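Local coordinates for protein KmHsv2 (Kluyveromyces marxianus, PDB 3VU4) that probably binds phosphoinositides at membranes by means of a seven-bladed beta-propeller of the PROPPIN type, at residues I85-D88 against V89-Q92; W130-I133 against T134-R138; I269-D272 against Q273-R277; R202-K206 against S207-A211. All blocks are in the same frame, centred on the assembly; numbering follows the deposited sequence.

Contact 1 (I85-D88 against V89-Q92)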
loop_
_atom_site.group_PDB
_atom_site.type_symbol
_atom_site.label_atom_id
_atom_site.label_comp_id
_atom_site.label_asym_id
_atom_site.label_seq_id
_atom_site.Cartn_x
_atom_site.Cartn_y
_atom_site.Cartn_z
ATOM N N ILE A 85 19.916 7.364 -4.818
ATOM C CA ILE A 85 19.531 6.322 -5.757
ATOM C C ILE A 85 20.794 5.469 -5.737
ATOM O O ILE A 85 21.862 5.944 -6.105
ATOM C CB ILE A 85 19.293 6.872 -7.164
ATOM C CG1 ILE A 85 18.282 8.020 -7.106
ATOM C CG2 ILE A 85 18.771 5.761 -8.070
ATOM C CD1 ILE A 85 16.930 7.624 -6.558
ATOM N N TRP A 86 20.673 4.225 -5.286
ATOM C CA TRP A 86 21.823 3.330 -5.155
ATOM C C TRP A 86 21.756 2.083 -6.027
ATOM O O TRP A 86 20.676 1.568 -6.310
ATOM C CB TRP A 86 21.963 2.955 -3.674
ATOM C CG TRP A 86 22.916 1.850 -3.325
ATOM C CD1 TRP A 86 22.698 0.504 -3.445
ATOM C CD2 TRP A 86 24.186 1.994 -2.680
ATOM N NE1 TRP A 86 23.753 -0.199 -2.905
ATOM C CE2 TRP A 86 24.680 0.692 -2.432
ATOM C CE3 TRP A 86 24.957 3.097 -2.290
ATOM C CZ2 TRP A 86 25.908 0.466 -1.799
ATOM C CZ3 TRP A 86 26.180 2.871 -1.663
ATOM C CH2 TRP A 86 26.643 1.564 -1.427
ATOM N N ASP A 87 22.925 1.609 -6.450
ATOM C CA ASP A 87 23.027 0.424 -7.294
ATOM C C ASP A 87 23.341 -0.798 -6.433
ATOM O O ASP A 87 24.326 -0.819 -5.698
ATOM C CB ASP A 87 24.126 0.623 -8.345
ATOM C CG ASP A 87 24.054 -0.398 -9.474
ATOM O OD1 ASP A 87 24.081 -1.615 -9.190
ATOM O OD2 ASP A 87 23.973 0.021 -10.651
ATOM N N ASP A 88 22.489 -1.812 -6.536
ATOM C CA ASP A 88 22.630 -3.051 -5.779
ATOM C C ASP A 88 23.894 -3.835 -6.068
ATOM O O ASP A 88 24.703 -4.077 -5.175
ATOM C CB ASP A 88 21.445 -3.972 -6.050
ATOM C CG ASP A 88 20.410 -3.904 -4.968
ATOM O OD1 ASP A 88 20.806 -3.862 -3.785
ATOM O OD2 ASP A 88 19.206 -3.909 -5.295
ATOM N N VAL A 89 24.035 -4.252 -7.322
ATOM C CA VAL A 89 25.177 -5.039 -7.767
ATOM C C VAL A 89 26.496 -4.265 -7.800
ATOM O O VAL A 89 27.555 -4.840 -7.557
ATOM C CB VAL A 89 24.882 -5.675 -9.157
ATOM C CG1 VAL A 89 24.228 -4.654 -10.073
ATOM C CG2 VAL A 89 26.161 -6.201 -9.775
ATOM N N LYS A 90 26.437 -2.966 -8.084
ATOM C CA LYS A 90 27.649 -2.150 -8.127
ATOM C C LYS A 90 27.931 -1.437 -6.809
ATOM O O LYS A 90 28.904 -0.694 -6.709
ATOM C CB LYS A 90 27.559 -1.100 -9.238
ATOM C CG LYS A 90 27.596 -1.650 -10.658
ATOM C CD LYS A 90 27.722 -0.510 -11.663
ATOM C CE LYS A 90 27.931 -1.017 -13.085
ATOM N NZ LYS A 90 28.191 0.110 -14.032
ATOM N N LYS A 91 27.084 -1.664 -5.807
ATOM C CA LYS A 91 27.231 -1.034 -4.493
ATOM C C LYS A 91 27.707 0.408 -4.648
ATOM O O LYS A 91 28.656 0.835 -3.988
ATOM C CB LYS A 91 28.246 -1.792 -3.634
ATOM C CG LYS A 91 28.067 -3.301 -3.554
ATOM C CD LYS A 91 28.858 -3.844 -2.360
ATOM C CE LYS A 91 29.350 -5.273 -2.569
ATOM N NZ LYS A 91 28.261 -6.249 -2.834
ATOM N N GLN A 92 27.028 1.167 -5.495
ATOM C CA GLN A 92 27.452 2.532 -5.755
ATOM C C GLN A 92 26.295 3.508 -5.867
ATOM O O GLN A 92 25.247 3.178 -6.410
ATOM C CB GLN A 92 28.237 2.527 -7.059
ATOM C CG GLN A 92 29.293 3.586 -7.218
ATOM C CD GLN A 92 30.185 3.267 -8.402
ATOM O OE1 GLN A 92 29.728 3.246 -9.548
ATOM N NE2 GLN A 92 31.458 2.991 -8.132
#
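W86 lays one face of its indole over the backbone of K91 and Q92, across the tight hairpin that joins strands 82-87 and 92-98, the third and fourth strands of one propeller blade. The hairpin carries a G1 beta bulge: K91 and Q92 both stand opposite D87, and K91 takes the left-handed conformation (phi 38°, psi 51°) of the first bulge position. W86 CG lies anti to the backbone N (chi1 169°), which swings the six-membered ring outward over the bulge, so that K91 C sits 3.4 Å above the ring plane and W86 CZ2 comes 3.7 Å from K91 CB. F75 of strand 72-76 and M58 also touch the indole and place it between this bend and neighbouring parts of the propeller. An alanine here is likely to leave the K91-Q92 peptide uncovered and F75 without its ring partner. At the next residue along the strand, D87 N binds Q92 O at 2.8 Å, and the return bond from Q92 N to D87 O is weak. The D87 carboxylate ties the turn from within: K90 N reaches D87 OD1 at 2.9 Å from above the carboxylate plane. The extended K90 chain crosses the same carboxylate with its methylenes, and its ammonium makes no contact with it, K90 NZ lying 5.4 Å from D87 OD2.

Contact 2 (W130-I133 against T134-R138). With SO4 (sulfate ion), chain D.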
loop_
_atom_site.group_PDB
_atom_site.type_symbol
_atom_site.label_atom_id
_atom_site.label_comp_id
_atom_site.label_asym_id
_atom_site.label_seq_id
_atom_site.Cartn_x
_atom_site.Cartn_y
_atom_site.Cartn_z
ATOM N N TRP A 130 18.640 13.602 -13.801
ATOM C CA TRP A 130 18.035 13.503 -12.468
ATOM C C TRP A 130 17.452 14.835 -11.994
ATOM O O TRP A 130 17.706 15.265 -10.868
ATOM C CB TRP A 130 19.071 13.034 -11.440
ATOM C CG TRP A 130 19.813 11.797 -11.829
ATOM C CD1 TRP A 130 21.021 11.728 -12.464
ATOM C CD2 TRP A 130 19.395 10.441 -11.614
ATOM N NE1 TRP A 130 21.383 10.413 -12.655
ATOM C CE2 TRP A 130 20.405 9.604 -12.145
ATOM C CE3 TRP A 130 18.266 9.853 -11.025
ATOM C CZ2 TRP A 130 20.317 8.207 -12.103
ATOM C CZ3 TRP A 130 18.180 8.462 -10.986
ATOM C CH2 TRP A 130 19.202 7.656 -11.522
ATOM N N LYS A 131 16.660 15.477 -12.843
ATOM C CA LYS A 131 16.072 16.767 -12.501
ATOM C C LYS A 131 14.548 16.737 -12.591
ATOM O O LYS A 131 13.967 15.794 -13.127
ATOM C CB LYS A 131 16.620 17.839 -13.443
ATOM C CG LYS A 131 18.134 17.768 -13.646
ATOM C CD LYS A 131 18.882 18.765 -12.769
ATOM C CE LYS A 131 18.671 20.194 -13.268
ATOM N NZ LYS A 131 19.496 21.189 -12.527
ATOM N N ARG A 132 13.908 17.779 -12.069
ATOM C CA ARG A 132 12.453 17.885 -12.081
ATOM C C ARG A 132 11.860 17.784 -13.484
ATOM O O ARG A 132 12.193 18.579 -14.358
ATOM C CB ARG A 132 12.018 19.224 -11.493
ATOM C CG ARG A 132 12.284 19.453 -10.016
ATOM C CD ARG A 132 11.815 20.870 -9.683
ATOM N NE ARG A 132 11.538 21.115 -8.272
ATOM C CZ ARG A 132 12.462 21.251 -7.328
ATOM N NH1 ARG A 132 13.747 21.162 -7.633
ATOM N NH2 ARG A 132 12.096 21.495 -6.078
ATOM N N ILE A 133 10.965 16.826 -13.695
ATOM C CA ILE A 133 10.322 16.669 -14.992
ATOM C C ILE A 133 9.066 17.529 -15.047
ATOM O O ILE A 133 8.440 17.661 -16.095
ATOM C CB ILE A 133 9.884 15.220 -15.237
ATOM C CG1 ILE A 133 11.052 14.271 -15.002
ATOM C CG2 ILE A 133 9.376 15.065 -16.670
ATOM C CD1 ILE A 133 10.659 12.805 -15.137
ATOM N N THR A 134 8.690 18.109 -13.915
ATOM C CA THR A 134 7.487 18.927 -13.869
ATOM C C THR A 134 7.506 19.903 -12.700
ATOM O O THR A 134 8.361 19.808 -11.822
ATOM C CB THR A 134 6.244 18.033 -13.749
ATOM O OG1 THR A 134 5.071 18.849 -13.751
ATOM C CG2 THR A 134 6.293 17.221 -12.461
ATOM N N ASP A 135 6.572 20.851 -12.698
ATOM C CA ASP A 135 6.494 21.830 -11.617
ATOM C C ASP A 135 6.147 21.165 -10.297
ATOM O O ASP A 135 5.466 20.139 -10.268
ATOM C CB ASP A 135 5.419 22.880 -11.898
ATOM C CG ASP A 135 5.854 23.919 -12.905
ATOM O OD1 ASP A 135 7.002 24.415 -12.798
ATOM O OD2 ASP A 135 5.035 24.252 -13.792
ATOM N N ASP A 136 6.606 21.756 -9.201
ATOM C CA ASP A 136 6.300 21.213 -7.887
ATOM C C ASP A 136 4.818 21.377 -7.606
ATOM O O ASP A 136 4.196 22.347 -8.045
ATOM C CB ASP A 136 7.116 21.919 -6.808
ATOM C CG ASP A 136 8.541 21.425 -6.756
ATOM O OD1 ASP A 136 8.856 20.484 -7.522
ATOM O OD2 ASP A 136 9.337 21.967 -5.954
ATOM N N ILE A 137 4.264 20.412 -6.881
ATOM C CA ILE A 137 2.853 20.400 -6.521
ATOM C C ILE A 137 2.693 20.576 -5.008
ATOM O O ILE A 137 3.536 20.135 -4.222
ATOM C CB ILE A 137 2.218 19.066 -6.968
ATOM C CG1 ILE A 137 2.242 18.991 -8.495
ATOM C CG2 ILE A 137 0.802 18.932 -6.432
ATOM C CD1 ILE A 137 1.984 17.607 -9.063
ATOM N N ARG A 138 1.618 21.239 -4.605
ATOM C CA ARG A 138 1.339 21.454 -3.192
ATOM C C ARG A 138 0.199 20.528 -2.773
ATOM O O ARG A 138 -0.874 20.538 -3.375
ATOM C CB ARG A 138 0.955 22.917 -2.951
ATOM C CG ARG A 138 2.077 23.889 -3.283
ATOM C CD ARG A 138 3.225 23.784 -2.278
ATOM N NE ARG A 138 2.960 24.587 -1.087
ATOM C CZ ARG A 138 3.635 25.687 -0.768
ATOM N NH1 ARG A 138 3.317 26.363 0.331
ATOM N NH2 ARG A 138 4.637 26.100 -1.539
HETATM S S SO4 D . 15.827 21.365 -10.868
HETATM O O1 SO4 D . 15.361 21.912 -12.157
HETATM O O2 SO4 D . 15.164 22.093 -9.772
HETATM O O3 SO4 D . 15.498 19.929 -10.789
HETATM O O4 SO4 D . 17.286 21.537 -10.748
#
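R132 forms a bidentate, side-on salt bridge with D136: R132 NE donates to D136 OD1 at 2.9 Å and R132 NH2 to D136 OD2 at 2.8 Å, one nitrogen to each carboxylate oxygen. The pair spans the bend that leads from the loop after strand 120-125 into strand 137-139, the outermost strand of its propeller blade. R132 starts with CG anti to the carbonyl carbon (chi1 -67°) and runs extended from CG to NE, which carries the guanidinium across to the aspartate, the two side chains meeting at about a right angle. The flat groups are twisted 38° apart. NH2 meets OD2 on its syn lone pair and close to the guanidinium plane, while NE approaches OD1 from above the carboxylate plane. S122 OG also bonds D136 OD1, holding the acceptor in place. A sulfate, probably from the crystallisation liquor, takes the other side of R132: the backbone R132 N points almost straight at its O3 (3.0 Å, 178°), and R132 NH1 makes a weak bond to its O2. K131, bent at chi2 and chi3, curls back to bring NZ within 2.9 Å of sulfate O4. Two anions thus share one arginine, and the lysine beside it probably adds to a positive patch that can hold an oxyanion at the surface.

Contact 3 (I269-D272 against Q273-R277). With SO4 (sulfate ion), chain F.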
loop_
_atom_site.group_PDB
_atom_site.type_symbol
_atom_site.label_atom_id
_atom_site.label_comp_id
_atom_site.label_asym_id
_atom_site.label_seq_id
_atom_site.Cartn_x
_atom_site.Cartn_y
_atom_site.Cartn_z
ATOM N N ILE A 269 -15.320 -5.506 -3.802
ATOM C CA ILE A 269 -15.631 -4.537 -4.858
ATOM C C ILE A 269 -16.482 -5.217 -5.952
ATOM O O ILE A 269 -17.455 -4.645 -6.458
ATOM C CB ILE A 269 -14.341 -3.933 -5.469
ATOM C CG1 ILE A 269 -13.791 -2.836 -4.545
ATOM C CG2 ILE A 269 -14.624 -3.350 -6.849
ATOM C CD1 ILE A 269 -13.188 -3.344 -3.248
ATOM N N PHE A 270 -16.109 -6.434 -6.324
ATOM C CA PHE A 270 -16.888 -7.193 -7.296
ATOM C C PHE A 270 -16.652 -8.671 -7.028
ATOM O O PHE A 270 -15.573 -9.051 -6.563
ATOM C CB PHE A 270 -16.528 -6.801 -8.742
ATOM C CG PHE A 270 -15.183 -7.288 -9.220
ATOM C CD1 PHE A 270 -15.006 -8.611 -9.621
ATOM C CD2 PHE A 270 -14.107 -6.401 -9.336
ATOM C CE1 PHE A 270 -13.783 -9.052 -10.140
ATOM C CE2 PHE A 270 -12.881 -6.828 -9.853
ATOM C CZ PHE A 270 -12.721 -8.161 -10.255
ATOM N N ASN A 271 -17.664 -9.501 -7.280
ATOM C CA ASN A 271 -17.521 -10.923 -7.023
ATOM C C ASN A 271 -16.522 -11.578 -7.971
ATOM O O ASN A 271 -16.625 -11.488 -9.188
ATOM C CB ASN A 271 -18.860 -11.637 -7.078
ATOM C CG ASN A 271 -18.768 -13.041 -6.535
ATOM O OD1 ASN A 271 -18.064 -13.877 -7.096
ATOM N ND2 ASN A 271 -19.457 -13.306 -5.425
ATOM N N ASP A 272 -15.556 -12.239 -7.348
ATOM C CA ASP A 272 -14.420 -12.902 -7.971
ATOM C C ASP A 272 -14.618 -14.331 -8.476
ATOM O O ASP A 272 -14.032 -14.736 -9.469
ATOM C CB ASP A 272 -13.290 -12.914 -6.938
ATOM C CG ASP A 272 -11.994 -12.506 -7.517
ATOM O OD1 ASP A 272 -12.024 -11.916 -8.611
ATOM O OD2 ASP A 272 -10.950 -12.756 -6.890
ATOM N N GLN A 273 -15.424 -15.088 -7.748
ATOM C CA GLN A 273 -15.681 -16.490 -8.020
ATOM C C GLN A 273 -16.541 -16.831 -9.241
ATOM O O GLN A 273 -17.126 -15.958 -9.888
ATOM C CB GLN A 273 -16.335 -17.097 -6.778
ATOM C CG GLN A 273 -15.778 -16.567 -5.461
ATOM C CD GLN A 273 -14.403 -17.128 -5.144
ATOM O OE1 GLN A 273 -14.278 -18.197 -4.537
ATOM N NE2 GLN A 273 -13.361 -16.416 -5.568
ATOM N N ASP A 274 -16.586 -18.128 -9.540
ATOM C CA ASP A 274 -17.414 -18.675 -10.614
ATOM C C ASP A 274 -18.518 -19.299 -9.773
ATOM O O ASP A 274 -18.357 -20.394 -9.231
ATOM C CB ASP A 274 -16.670 -19.759 -11.386
ATOM C CG ASP A 274 -17.504 -20.343 -12.500
ATOM O OD1 ASP A 274 -17.956 -19.569 -13.374
ATOM O OD2 ASP A 274 -17.714 -21.574 -12.501
ATOM N N ASN A 275 -19.633 -18.591 -9.657
ATOM C CA ASN A 275 -20.713 -19.036 -8.796
ATOM C C ASN A 275 -21.859 -19.799 -9.416
ATOM O O ASN A 275 -22.054 -19.805 -10.631
ATOM C CB ASN A 275 -21.265 -17.826 -8.057
ATOM C CG ASN A 275 -20.172 -16.965 -7.476
ATOM O OD1 ASN A 275 -19.468 -17.376 -6.555
ATOM N ND2 ASN A 275 -20.011 -15.764 -8.025
ATOM N N LYS A 276 -22.627 -20.443 -8.548
ATOM C CA LYS A 276 -23.788 -21.190 -8.983
ATOM C C LYS A 276 -24.856 -20.177 -9.362
ATOM O O LYS A 276 -25.016 -19.158 -8.698
ATOM C CB LYS A 276 -24.296 -22.080 -7.851
ATOM C CG LYS A 276 -23.236 -23.011 -7.302
ATOM C CD LYS A 276 -23.829 -24.051 -6.365
ATOM C CE LYS A 276 -24.601 -25.093 -7.151
ATOM N NZ LYS A 276 -23.748 -25.669 -8.238
ATOM N N ARG A 277 -25.576 -20.453 -10.438
ATOM C CA ARG A 277 -26.628 -19.559 -10.884
ATOM C C ARG A 277 -27.969 -19.826 -10.187
ATOM O O ARG A 277 -28.894 -19.038 -10.316
ATOM C CB ARG A 277 -26.784 -19.673 -12.398
ATOM C CG ARG A 277 -26.494 -18.390 -13.168
ATOM C CD ARG A 277 -25.077 -17.868 -12.933
ATOM N NE ARG A 277 -24.959 -16.971 -11.771
ATOM C CZ ARG A 277 -25.489 -15.748 -11.698
ATOM N NH1 ARG A 277 -26.186 -15.255 -12.716
ATOM N NH2 ARG A 277 -25.311 -15.008 -10.610
HETATM S S SO4 F . -26.420 -23.904 -11.306
HETATM O O1 SO4 F . -25.321 -23.101 -11.881
HETATM O O2 SO4 F . -27.598 -23.766 -12.177
HETATM O O3 SO4 F . -26.023 -25.324 -11.236
HETATM O O4 SO4 F . -26.756 -23.456 -9.936
#
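The amide planes of N271 and N275 stand 88° apart, and N275 ND2 drops onto N271 OD1 from well above its carbonyl plane. The bond is straight (2.9 Å, 174°), and OD1 lies in the plane of the N275 amide, so the mismatch is all on the acceptor side. N271 OD1 also receives Q273 N at 3.0 Å in a weak bond that closes an Asx turn. This happens in the long connection from strand 263-268 to strand 296-299 of the sixth propeller blade, just before the short strand 278-279, probably the loop through which PROPPINs associate with membranes. With CG anti to its backbone N (chi1 -168°), N271 reaches forward along the chain, and N275 comes from the opposite direction. An alanine in place of N271 would probably leave N275 ND2 and Q273 N without this shared acceptor and the bend less fixed. Y288 flanks N275, and D272 has a long, weak ion pair with K254. Farther on lies a sulfate, probably from the crystallisation liquor, also bonded by H278: R277 N gives its hydrogen to sulfate O1 at 3.0 Å, and K276 CB packs 3.5 Å from sulfate O4.

Contact 4 (R202-K206 against S207-A211)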
loop_
_atom_site.group_PDB
_atom_site.type_symbol
_atom_site.label_atom_id
_atom_site.label_comp_id
_atom_site.label_asym_id
_atom_site.label_seq_id
_atom_site.Cartn_x
_atom_site.Cartn_y
_atom_site.Cartn_z
ATOM N N ARG A 202 -5.526 4.559 -1.643
ATOM C CA ARG A 202 -4.899 3.391 -2.237
ATOM C C ARG A 202 -5.387 3.074 -3.644
ATOM O O ARG A 202 -6.591 2.916 -3.884
ATOM C CB ARG A 202 -5.134 2.180 -1.332
ATOM C CG ARG A 202 -4.448 2.269 0.029
ATOM C CD ARG A 202 -2.961 1.945 -0.088
ATOM N NE ARG A 202 -2.307 1.882 1.216
ATOM C CZ ARG A 202 -1.927 2.939 1.929
ATOM N NH1 ARG A 202 -2.117 4.169 1.476
ATOM N NH2 ARG A 202 -1.369 2.764 3.115
ATOM N N LEU A 203 -4.433 2.978 -4.567
ATOM C CA LEU A 203 -4.711 2.650 -5.956
ATOM C C LEU A 203 -4.715 1.134 -6.115
ATOM O O LEU A 203 -3.951 0.436 -5.444
ATOM C CB LEU A 203 -3.634 3.237 -6.867
ATOM C CG LEU A 203 -3.612 4.753 -7.063
ATOM C CD1 LEU A 203 -2.344 5.155 -7.800
ATOM C CD2 LEU A 203 -4.848 5.193 -7.835
ATOM N N ASN A 204 -5.586 0.620 -6.984
ATOM C CA ASN A 204 -5.614 -0.813 -7.229
ATOM C C ASN A 204 -4.534 -1.113 -8.278
ATOM O O ASN A 204 -3.954 -0.191 -8.857
ATOM C CB ASN A 204 -7.020 -1.279 -7.672
ATOM C CG ASN A 204 -7.488 -0.651 -8.990
ATOM O OD1 ASN A 204 -6.910 0.317 -9.492
ATOM N ND2 ASN A 204 -8.569 -1.202 -9.541
ATOM N N ARG A 205 -4.235 -2.391 -8.484
ATOM C CA ARG A 205 -3.206 -2.822 -9.429
ATOM C C ARG A 205 -3.165 -2.064 -10.752
ATOM O O ARG A 205 -2.113 -1.575 -11.163
ATOM C CB ARG A 205 -3.381 -4.306 -9.722
ATOM C CG ARG A 205 -2.337 -5.206 -9.128
ATOM C CD ARG A 205 -1.345 -5.677 -10.175
ATOM N NE ARG A 205 -0.769 -6.977 -9.820
ATOM C CZ ARG A 205 -0.171 -7.248 -8.659
ATOM N NH1 ARG A 205 -0.064 -6.307 -7.725
ATOM N NH2 ARG A 205 0.315 -8.466 -8.426
ATOM N N LYS A 206 -4.310 -1.982 -11.422
ATOM C CA LYS A 206 -4.406 -1.305 -12.706
ATOM C C LYS A 206 -4.433 0.219 -12.609
ATOM O O LYS A 206 -4.194 0.907 -13.601
ATOM C CB LYS A 206 -5.654 -1.776 -13.443
ATOM C CG LYS A 206 -5.682 -3.262 -13.716
ATOM C CD LYS A 206 -7.041 -3.698 -14.245
ATOM C CE LYS A 206 -7.086 -5.205 -14.447
ATOM N NZ LYS A 206 -8.473 -5.689 -14.701
ATOM N N SER A 207 -4.730 0.740 -11.424
ATOM C CA SER A 207 -4.802 2.183 -11.196
ATOM C C SER A 207 -6.082 2.795 -11.744
ATOM O O SER A 207 -6.173 4.010 -11.891
ATOM C CB SER A 207 -3.600 2.905 -11.810
ATOM O OG SER A 207 -2.437 2.727 -11.024
ATOM N N ASP A 208 -7.066 1.959 -12.048
ATOM C CA ASP A 208 -8.330 2.456 -12.565
ATOM C C ASP A 208 -9.287 2.790 -11.427
ATOM O O ASP A 208 -10.346 3.371 -11.649
ATOM C CB ASP A 208 -8.962 1.439 -13.519
ATOM C CG ASP A 208 -9.112 0.073 -12.900
ATOM O OD1 ASP A 208 -10.252 -0.424 -12.822
ATOM O OD2 ASP A 208 -8.091 -0.516 -12.495
ATOM N N MET A 209 -8.913 2.424 -10.205
ATOM C CA MET A 209 -9.737 2.737 -9.037
ATOM C C MET A 209 -8.862 3.180 -7.873
ATOM O O MET A 209 -7.688 2.809 -7.783
ATOM C CB MET A 209 -10.577 1.528 -8.611
ATOM C CG MET A 209 -11.689 1.161 -9.586
ATOM S SD MET A 209 -12.798 -0.115 -8.937
ATOM C CE MET A 209 -11.672 -1.602 -8.879
ATOM N N VAL A 210 -9.421 3.990 -6.988
ATOM C CA VAL A 210 -8.670 4.442 -5.825
ATOM C C VAL A 210 -9.563 4.346 -4.594
ATOM O O VAL A 210 -10.698 4.812 -4.614
ATOM C CB VAL A 210 -8.167 5.888 -5.997
ATOM C CG1 VAL A 210 -9.340 6.842 -6.201
ATOM C CG2 VAL A 210 -7.342 6.285 -4.791
ATOM N N ALA A 211 -9.061 3.713 -3.534
ATOM C CA ALA A 211 -9.837 3.567 -2.304
ATOM C C ALA A 211 -9.394 4.625 -1.301
ATOM O O ALA A 211 -8.193 4.896 -1.156
ATOM C CB ALA A 211 -9.642 2.168 -1.717
#
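N204 and M209 hold the neck of a beta hairpin whose legs, strands 198-203 and 209-214, are the first two strands of one propeller blade. The ladder is tight where R202 pairs with A211 in a hydrogen-bonded pair, R202 N giving to A211 O at 2.7 Å and A211 N returning to R202 O; the R202 guanidinium makes a salt bridge with D245. In the next, non-hydrogen-bonded pair, L203 and V210 meet on the buried face, L203 CD2 lying 3.9 Å from V210 CB, with V151 and F223 of nearby strands against them. A third bond, N204 N to M209 O, ends the ladder. Beyond it a type I turn runs from N204 to S207, closed by S207 N on N204 O at 2.8 Å; S207 is buried too, its OG bonded to S146 O. The N204 side chain fills the turn: CG sits between the backbone N and the carbonyl carbon (chi1 62°), which folds the amide back inside, where M209 N meets N204 OD1 at 3.0 Å from above the amide plane. The M209 side chain runs obliquely past this amide, whose ND2 makes only a weak bond to D208 OD2. The solvent side is looser. R205 leads away from the other strand toward Q31 and T250, and K206 lies beside D208. The buried amide of N204 thus does the work of backbone groups, supplying an acceptor for a strand N-H, while K206 NZ and D208 OD2 stay 5.6 Å apart on the solvent side of the turn.

Along the chain the contacts come in the order 1, 2, 4, 3, and each sits in a different four-stranded blade of the propeller. Contacts 1 and 2 occupy consecutive blades and touch through I85 CG1 and W130 CZ3, 3.9 Å apart. Contacts 4 and 3 also lie in consecutive blades, I269 CG2 packing 4.0 Å from M209 CE. Contacts 1 and 3 are about 46 Å apart between centres, on opposite sides of the chain's centre; contact 4 is more central, about 23 Å from contact 2 and 20 Å from contact 3, centre to centre. Together they shape hairpins and outer loops round the propeller, probably including the loop that meets membranes.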